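Local coordinates for protein leukotriene A-4 hydrolase (Saccharomyces cerevisiae, PDB 2XQ0) that cleaves amino acids from short peptides, preferring di- and tripeptides, as a zinc aminopeptidase of the M1 family, and hydrolyses epoxides weakly in vitro, at residues V50-K55 against L114-R119; M484-K489 against A534-A539; F320-G325 against K424-F429. All coordinates share one frame; numbering follows the deposited sequence.

Contact 1: residues V50-K55 against L114-R119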
# COMPACT_ATOMS: atom_id res chain seq x y z
N VAL A 50 17.20 -16.78 -13.00
CA VAL A 50 16.95 -15.46 -13.53
C VAL A 50 18.05 -15.13 -14.50
O VAL A 50 19.24 -15.40 -14.25
CB VAL A 50 16.84 -14.36 -12.43
CG1 VAL A 50 18.06 -14.36 -11.49
CG2 VAL A 50 16.66 -12.97 -13.07
N THR A 51 17.67 -14.57 -15.64
CA THR A 51 18.65 -14.18 -16.65
C THR A 51 18.53 -12.68 -16.90
O THR A 51 17.45 -12.19 -17.20
CB THR A 51 18.43 -14.93 -17.98
OG1 THR A 51 18.38 -16.34 -17.74
CG2 THR A 51 19.55 -14.63 -18.96
N PHE A 52 19.64 -11.97 -16.75
CA PHE A 52 19.72 -10.55 -17.04
C PHE A 52 20.54 -10.32 -18.30
O PHE A 52 21.62 -10.91 -18.47
CB PHE A 52 20.42 -9.80 -15.91
CG PHE A 52 19.75 -9.92 -14.58
CD1 PHE A 52 18.64 -9.15 -14.28
CD2 PHE A 52 20.24 -10.78 -13.61
CE1 PHE A 52 18.03 -9.24 -13.04
CE2 PHE A 52 19.63 -10.89 -12.38
CZ PHE A 52 18.53 -10.11 -12.10
N GLN A 53 20.06 -9.43 -19.16
CA GLN A 53 20.90 -8.89 -20.22
C GLN A 53 21.41 -7.58 -19.63
O GLN A 53 20.63 -6.70 -19.28
CB GLN A 53 20.09 -8.61 -21.48
CG GLN A 53 19.27 -9.77 -21.99
CD GLN A 53 20.12 -10.91 -22.45
OE1 GLN A 53 21.25 -10.71 -22.91
NE2 GLN A 53 19.60 -12.13 -22.34
N LEU A 54 22.73 -7.47 -19.50
CA LEU A 54 23.33 -6.31 -18.84
C LEU A 54 24.31 -5.56 -19.74
O LEU A 54 24.82 -6.11 -20.72
CB LEU A 54 24.06 -6.73 -17.57
CG LEU A 54 23.27 -7.45 -16.48
CD1 LEU A 54 24.18 -7.74 -15.29
CD2 LEU A 54 22.07 -6.61 -16.06
N LYS A 55 24.57 -4.30 -19.39
CA LYS A 55 25.60 -3.53 -20.06
C LYS A 55 26.46 -2.80 -19.03
O LYS A 55 25.96 -2.05 -18.20
CB LYS A 55 24.99 -2.53 -21.05
CG LYS A 55 26.02 -1.70 -21.82
CD LYS A 55 25.37 -0.95 -22.99
CE LYS A 55 24.23 -0.04 -22.52
NZ LYS A 55 23.48 0.58 -23.66
N LEU A 114 23.79 -12.65 -17.95
CA LEU A 114 24.05 -13.19 -16.62
C LEU A 114 22.92 -14.12 -16.19
O LEU A 114 21.76 -13.70 -16.10
CB LEU A 114 24.19 -12.06 -15.61
CG LEU A 114 24.16 -12.48 -14.14
CD1 LEU A 114 25.31 -13.42 -13.84
CD2 LEU A 114 24.19 -11.28 -13.24
N ASN A 115 23.25 -15.39 -15.94
CA ASN A 115 22.25 -16.35 -15.47
C ASN A 115 22.59 -16.86 -14.07
O ASN A 115 23.72 -17.30 -13.81
CB ASN A 115 22.12 -17.53 -16.44
CG ASN A 115 21.04 -18.52 -16.02
OD1 ASN A 115 21.32 -19.51 -15.33
ND2 ASN A 115 19.81 -18.27 -16.42
N ILE A 116 21.62 -16.80 -13.18
CA ILE A 116 21.81 -17.31 -11.82
C ILE A 116 20.71 -18.31 -11.48
O ILE A 116 19.53 -17.98 -11.51
CB ILE A 116 21.72 -16.18 -10.80
CG1 ILE A 116 22.67 -15.03 -11.19
CG2 ILE A 116 21.99 -16.70 -9.39
CD1 ILE A 116 22.32 -13.72 -10.54
N GLN A 117 21.11 -19.53 -11.14
CA GLN A 117 20.17 -20.53 -10.67
C GLN A 117 20.07 -20.43 -9.17
O GLN A 117 21.07 -20.31 -8.47
CB GLN A 117 20.62 -21.94 -11.04
CG GLN A 117 20.58 -22.23 -12.51
CD GLN A 117 21.25 -23.55 -12.83
OE1 GLN A 117 20.91 -24.58 -12.25
NE2 GLN A 117 22.22 -23.52 -13.74
N PHE A 118 18.85 -20.52 -8.66
CA PHE A 118 18.64 -20.34 -7.24
C PHE A 118 17.34 -21.00 -6.83
O PHE A 118 16.55 -21.40 -7.69
CB PHE A 118 18.57 -18.83 -6.92
CG PHE A 118 17.34 -18.18 -7.48
CD1 PHE A 118 17.29 -17.77 -8.80
CD2 PHE A 118 16.22 -18.00 -6.68
CE1 PHE A 118 16.15 -17.18 -9.31
CE2 PHE A 118 15.10 -17.42 -7.19
CZ PHE A 118 15.05 -17.02 -8.51
N ARG A 119 17.13 -21.09 -5.52
CA ARG A 119 15.82 -21.41 -4.98
C ARG A 119 15.55 -20.55 -3.74
O ARG A 119 16.48 -20.12 -3.05
CB ARG A 119 15.72 -22.90 -4.64
CG ARG A 119 16.76 -23.37 -3.63
CD ARG A 119 16.73 -24.90 -3.45
NE ARG A 119 15.44 -25.33 -2.93
CZ ARG A 119 14.50 -25.96 -3.64
NH1 ARG A 119 14.73 -26.27 -4.91
NH2 ARG A 119 13.36 -26.30 -3.06
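Val50, Thr51 and Phe52 pair with Ile116, Asn115 and Leu114 in neighbouring antiparallel strands, whose axes come within 4.7 Å and run 164° apart in direction. Val50 and Ile116 form a hydrogen-bonded pair, with Val50 N to Ile116 O at 3.0 Å and Ile116 N to Val50 O at 3.0 Å. Phe52 and Leu114 form the next, with Phe52 N to Leu114 O at 2.8 Å and Leu114 N to Phe52 O at 2.8 Å. Between them Thr51 and Asn115 are a non-hydrogen-bonded pair, bridged by their side chains instead. Asn115 ND2 donates to Thr51 OG1 at 2.7 Å, and the hydroxyl oxygen lies in the amide plane. With Asn115 CG turned opposite the backbone N (chi1 -177°), the amide can reach across. Its nitrogen also makes a weak hydrogen bond to Ser49 OG.

The other face is apolar. Phe52 and Leu114 lie side by side and point the same way, CD2 of Phe52 being 4.0 Å from CD2 of Leu114. Ile116 CD1 sits at the edge of the Phe52 ring, and Val50 CG2 rests over one face near the rim. Val50 CG1 meets Phe118 CE1 at 4.0 Å.

Strands 28-40 and 74-81 flank the pair in the large sheet of the M1 N-terminal domain. The sheet is thus two-sided here: Val50, Phe52, Leu114, Ile116 and Phe118 form a buried apolar layer, while Thr51 and Asn115 make a polar pair on the partly exposed face.

Contact 2: residues M484-K489 against A534-A539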
# COMPACT_ATOMS: atom_id res chain seq x y z
N MET A 484 -26.41 13.30 25.00
CA MET A 484 -27.61 12.60 25.43
C MET A 484 -27.31 11.40 26.33
O MET A 484 -28.16 10.98 27.12
CB MET A 484 -28.43 12.18 24.21
CG MET A 484 -29.00 13.36 23.45
SD MET A 484 -30.02 14.40 24.52
CE MET A 484 -29.76 16.01 23.77
N ALA A 485 -26.10 10.86 26.20
CA ALA A 485 -25.65 9.74 27.02
C ALA A 485 -25.65 10.12 28.50
O ALA A 485 -25.78 9.25 29.38
CB ALA A 485 -24.26 9.31 26.59
N GLN A 486 -25.51 11.42 28.77
CA GLN A 486 -25.44 11.93 30.14
C GLN A 486 -26.80 12.44 30.60
O GLN A 486 -26.97 12.86 31.74
CB GLN A 486 -24.41 13.06 30.23
CG GLN A 486 -23.03 12.70 29.67
CD GLN A 486 -22.28 13.92 29.18
OE1 GLN A 486 -21.73 13.93 28.08
NE2 GLN A 486 -22.27 14.98 29.99
N HIS A 487 -27.78 12.42 29.70
CA HIS A 487 -29.08 12.98 30.02
C HIS A 487 -30.18 11.92 29.99
O HIS A 487 -30.96 11.82 30.93
CB HIS A 487 -29.42 14.16 29.09
CG HIS A 487 -28.48 15.32 29.22
ND1 HIS A 487 -27.69 15.53 30.33
CD2 HIS A 487 -28.21 16.34 28.37
CE1 HIS A 487 -26.97 16.62 30.16
NE2 HIS A 487 -27.26 17.14 28.98
N LEU A 488 -30.24 11.14 28.92
CA LEU A 488 -31.25 10.10 28.80
C LEU A 488 -30.85 8.92 29.68
O LEU A 488 -29.67 8.64 29.86
CB LEU A 488 -31.43 9.66 27.34
CG LEU A 488 -31.69 10.82 26.37
CD1 LEU A 488 -32.05 10.34 24.97
CD2 LEU A 488 -32.78 11.72 26.92
N LYS A 489 -31.84 8.23 30.24
CA LYS A 489 -31.54 7.12 31.14
C LYS A 489 -31.96 5.78 30.56
O LYS A 489 -31.13 4.89 30.34
CB LYS A 489 -32.16 7.35 32.52
CG LYS A 489 -31.48 8.46 33.31
CD LYS A 489 -29.97 8.22 33.36
CE LYS A 489 -29.17 9.47 33.01
NZ LYS A 489 -27.74 9.16 32.74
N ALA A 534 -18.19 3.21 28.79
CA ALA A 534 -18.41 2.04 29.63
C ALA A 534 -19.48 2.31 30.68
O ALA A 534 -20.17 1.39 31.12
CB ALA A 534 -17.11 1.59 30.28
N LYS A 535 -19.64 3.57 31.07
CA LYS A 535 -20.51 3.92 32.19
C LYS A 535 -21.92 4.32 31.74
O LYS A 535 -22.75 4.73 32.55
CB LYS A 535 -19.87 5.02 33.04
CG LYS A 535 -19.35 6.21 32.25
CD LYS A 535 -18.73 7.27 33.16
CE LYS A 535 -18.37 8.53 32.37
NZ LYS A 535 -17.81 9.61 33.24
N PHE A 536 -22.18 4.17 30.44
CA PHE A 536 -23.51 4.44 29.91
C PHE A 536 -24.02 3.30 29.05
O PHE A 536 -24.49 3.53 27.93
CB PHE A 536 -23.49 5.73 29.08
CG PHE A 536 -22.97 6.92 29.84
CD1 PHE A 536 -21.69 7.39 29.61
CD2 PHE A 536 -23.75 7.54 30.80
CE1 PHE A 536 -21.20 8.48 30.31
CE2 PHE A 536 -23.27 8.64 31.50
CZ PHE A 536 -21.99 9.10 31.26
N PRO A 537 -23.94 2.06 29.57
CA PRO A 537 -24.33 0.84 28.85
C PRO A 537 -25.69 0.93 28.15
O PRO A 537 -25.84 0.38 27.05
CB PRO A 537 -24.35 -0.24 29.94
CG PRO A 537 -24.29 0.49 31.25
CD PRO A 537 -23.55 1.76 30.96
N VAL A 538 -26.66 1.60 28.76
CA VAL A 538 -27.99 1.77 28.15
C VAL A 538 -27.87 2.56 26.85
O VAL A 538 -28.50 2.23 25.84
CB VAL A 538 -28.99 2.44 29.11
CG1 VAL A 538 -30.39 2.46 28.51
CG2 VAL A 538 -29.00 1.71 30.42
N ALA A 539 -27.04 3.60 26.86
CA ALA A 539 -26.79 4.41 25.67
C ALA A 539 -26.01 3.63 24.60
O ALA A 539 -26.34 3.67 23.41
CB ALA A 539 -26.05 5.70 26.04
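Ala485 lies opposite Ala539, with their CA atoms 5.6 Å apart, where the turn after helix 469-484 meets the start of helix 537-546. This is helix-end packing in the helical C-terminal part of the enzyme, and Phe536 holds the N-cap position of the second helix. The turn is tightened by Met484 O, which accepts from both His487 N and Leu488 N.

The Phe536 ring does most of the touching. Ala485 CB stands 4.2 Å above one ring face, displaced toward the rim. The carbonyl of the same residue also presses on the ring, Ala485 O being 3.0 Å from Phe536 CD2. Gln486 CG meets the far end of the ring, 4.1 Å from Phe536 CZ. With an alanine in place of Phe536, Ala485 would probably face a gap and the Gln486 methylene would lose its aromatic neighbour. Two small residues also meet: Ala485 CB is 4.1 Å from Ala539 CB.

Farther along the turn, Lys489 N is hydrogen-bonded to Asp493 OD2 of the next helix. Val538 has CG1 trans to the backbone N (chi1 -174°), and this methyl faces the Lys489 carbonyl, with Val538 CG1 3.1 Å from Lys489 O.

Contact 3: residues F320-G325 against K424-F429. With ZN (zinc ion), chain C; BES (2-(3-amino-2-hydroxy-4-phenyl-butyrylamino)-4-methyl-pentanoic acid), chain B.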
# COMPACT_ATOMS: atom_id res chain seq x y z
N PHE A 320 10.14 8.38 -1.03
CA PHE A 320 8.93 7.57 -1.14
C PHE A 320 7.68 8.43 -1.32
O PHE A 320 6.69 7.99 -1.91
CB PHE A 320 8.81 6.70 0.12
CG PHE A 320 7.70 5.69 0.07
CD1 PHE A 320 7.54 4.86 -1.03
CD2 PHE A 320 6.85 5.53 1.17
CE1 PHE A 320 6.53 3.90 -1.06
CE2 PHE A 320 5.83 4.57 1.14
CZ PHE A 320 5.68 3.76 0.01
N TRP A 321 7.71 9.67 -0.81
CA TRP A 321 6.57 10.57 -0.96
C TRP A 321 6.18 10.81 -2.44
O TRP A 321 5.00 11.03 -2.74
CB TRP A 321 6.79 11.90 -0.22
CG TRP A 321 7.53 12.94 -1.01
CD1 TRP A 321 8.88 13.12 -1.07
CD2 TRP A 321 6.95 13.96 -1.84
NE1 TRP A 321 9.19 14.19 -1.89
CE2 TRP A 321 8.02 14.71 -2.38
CE3 TRP A 321 5.64 14.30 -2.18
CZ2 TRP A 321 7.81 15.80 -3.24
CZ3 TRP A 321 5.43 15.38 -3.04
CH2 TRP A 321 6.52 16.12 -3.56
N LEU A 322 7.16 10.76 -3.34
CA LEU A 322 6.89 10.98 -4.77
C LEU A 322 5.95 9.91 -5.30
O LEU A 322 5.16 10.16 -6.20
CB LEU A 322 8.17 10.96 -5.58
CG LEU A 322 9.05 12.21 -5.44
CD1 LEU A 322 10.39 12.04 -6.14
CD2 LEU A 322 8.28 13.43 -5.97
N ASN A 323 6.08 8.70 -4.77
CA ASN A 323 5.15 7.63 -5.12
C ASN A 323 3.83 7.87 -4.40
O ASN A 323 2.83 8.22 -5.03
CB ASN A 323 5.70 6.24 -4.73
CG ASN A 323 6.67 5.66 -5.76
OD1 ASN A 323 7.37 6.39 -6.47
ND2 ASN A 323 6.73 4.34 -5.83
N GLU A 324 3.83 7.70 -3.08
CA GLU A 324 2.57 7.67 -2.33
C GLU A 324 1.84 9.01 -2.23
O GLU A 324 0.62 9.05 -2.20
CB GLU A 324 2.77 7.06 -0.94
CG GLU A 324 3.21 5.59 -0.95
CD GLU A 324 2.21 4.65 -1.61
OE1 GLU A 324 1.03 5.04 -1.80
OE2 GLU A 324 2.59 3.51 -1.94
N GLY A 325 2.58 10.11 -2.16
CA GLY A 325 1.95 11.44 -2.09
C GLY A 325 1.25 11.79 -3.38
O GLY A 325 0.08 12.23 -3.40
N LYS A 424 11.21 6.16 -16.02
CA LYS A 424 12.45 6.53 -15.36
C LYS A 424 12.20 6.63 -13.86
O LYS A 424 11.08 6.44 -13.38
CB LYS A 424 12.97 7.86 -15.91
CG LYS A 424 13.30 7.83 -17.41
CD LYS A 424 13.61 9.21 -17.92
CE LYS A 424 14.00 9.17 -19.39
NZ LYS A 424 14.71 10.42 -19.81
N SER A 425 13.27 6.90 -13.12
CA SER A 425 13.19 7.07 -11.67
C SER A 425 13.73 8.43 -11.31
O SER A 425 14.52 9.01 -12.07
CB SER A 425 14.00 5.97 -10.98
OG SER A 425 13.47 4.69 -11.31
N LEU A 426 13.33 8.98 -10.17
CA LEU A 426 13.79 10.33 -9.84
C LEU A 426 13.76 10.64 -8.35
O LEU A 426 13.19 9.88 -7.55
CB LEU A 426 12.97 11.39 -10.57
CG LEU A 426 11.69 11.82 -9.83
CD1 LEU A 426 11.17 13.11 -10.40
CD2 LEU A 426 10.63 10.73 -9.92
N ASP A 427 14.41 11.75 -7.99
CA ASP A 427 14.41 12.22 -6.62
C ASP A 427 13.61 13.52 -6.49
O ASP A 427 13.13 14.08 -7.47
CB ASP A 427 15.84 12.31 -6.04
CG ASP A 427 16.71 13.33 -6.75
OD1 ASP A 427 16.16 14.32 -7.24
OD2 ASP A 427 17.96 13.16 -6.80
N THR A 428 13.41 13.98 -5.26
CA THR A 428 12.62 15.16 -5.01
C THR A 428 13.21 16.38 -5.71
O THR A 428 12.49 17.27 -6.17
CB THR A 428 12.64 15.45 -3.51
OG1 THR A 428 12.06 14.33 -2.83
CG2 THR A 428 11.89 16.71 -3.19
N PHE A 429 14.54 16.43 -5.79
CA PHE A 429 15.20 17.60 -6.35
C PHE A 429 14.87 17.73 -7.82
O PHE A 429 14.65 18.84 -8.31
CB PHE A 429 16.71 17.51 -6.10
CG PHE A 429 17.06 17.25 -4.67
CD1 PHE A 429 16.89 18.24 -3.72
CD2 PHE A 429 17.49 16.00 -4.26
CE1 PHE A 429 17.17 18.00 -2.39
CE2 PHE A 429 17.79 15.75 -2.93
CZ PHE A 429 17.63 16.75 -2.00
ZN ZN C . -0.02 3.25 -2.66
N2 BES B . 1.96 -0.78 -2.20
C1 BES B . 1.26 0.03 -1.22
C6 BES B . 1.27 -0.67 0.14
C7 BES B . 2.69 -0.79 0.65
C8 BES B . 3.54 0.30 0.60
C12 BES B . 3.15 -2.01 1.15
C9 BES B . 4.85 0.19 1.05
C11 BES B . 4.46 -2.12 1.61
C10 BES B . 5.31 -1.02 1.56
C2 BES B . -0.19 0.30 -1.66
O2 BES B . -0.32 0.93 -2.94
C3 BES B . -0.80 1.17 -0.62
O3 BES B . -0.49 2.36 -0.50
N1 BES B . -1.66 0.47 0.12
C4 BES B . -2.47 0.93 1.23
C13 BES B . -3.82 1.22 0.59
C14 BES B . -4.33 2.62 0.90
C15 BES B . -5.35 3.05 -0.14
C16 BES B . -3.19 3.63 1.00
C5 BES B . -2.61 -0.25 2.16
O1 BES B . -2.82 -0.04 3.38
O4 BES B . -2.51 -1.40 1.68
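Trp321 and Thr428 make the one hydrogen bond between these segments. Trp321 NE1 donates to Thr428 OG1 at 3.0 Å, with the oxygen close to the indole plane. The two side chains cross at about a right angle. Thr428 CG2 lies at the same ring edge, 3.9 Å from Trp321 NE1. Thr428 OG1 is also hydrogen-bonded to His319 ND1, so the hydroxyl joins two side chains.

The apolar contact belongs to Leu322. Its CG points away from its own carbonyl carbon (chi1 -74°), which carries CD1 toward the 426-428 backbone. Leu322 CD1 meets Leu426 CG at 3.9 Å and also touches the backbone at Asp427 C, 3.6 Å away. The other branch, Leu322 CD2, lies over one face of the Trp321 indole near the rim.

Metal binding occupies Glu324, on the same helix. Glu324 OE1 is 2.2 Å from the zinc ion, while Glu324 OE2 stands farther off at 2.7 Å. His301 and His305 complete the protein ligands of this HExxH zinc site. Bestatin adds its O2 and O3, and its phenyl carbon C9 is 3.8 Å from Phe320 CZ.

Helix 388-403 packs on Trp321 through Leu396 and Leu397. Strand 424-426 pairs in parallel with strand 312-314, and Leu455 of helix 451-456 touches Thr428.

Contact 3 alone holds residues of the zinc and bestatin site. Contact 1 lies in the M1 N-terminal domain, its centre about 28 Å from that of contact 3, with nearest atoms about 13 Å apart. The side chain of Phe118 in contact 1 is about 10 Å from that of Leu146, a substrate-binding residue. Contact 2 lies away from the annotated sites. Its centre is about 50 Å from the centre of contact 3 and about 67 Å from that of contact 1, and it sits on the opposite side of the chain's centre from each. No two contacts touch. In sequence they close one after another: contact 1, contact 3, then contact 2.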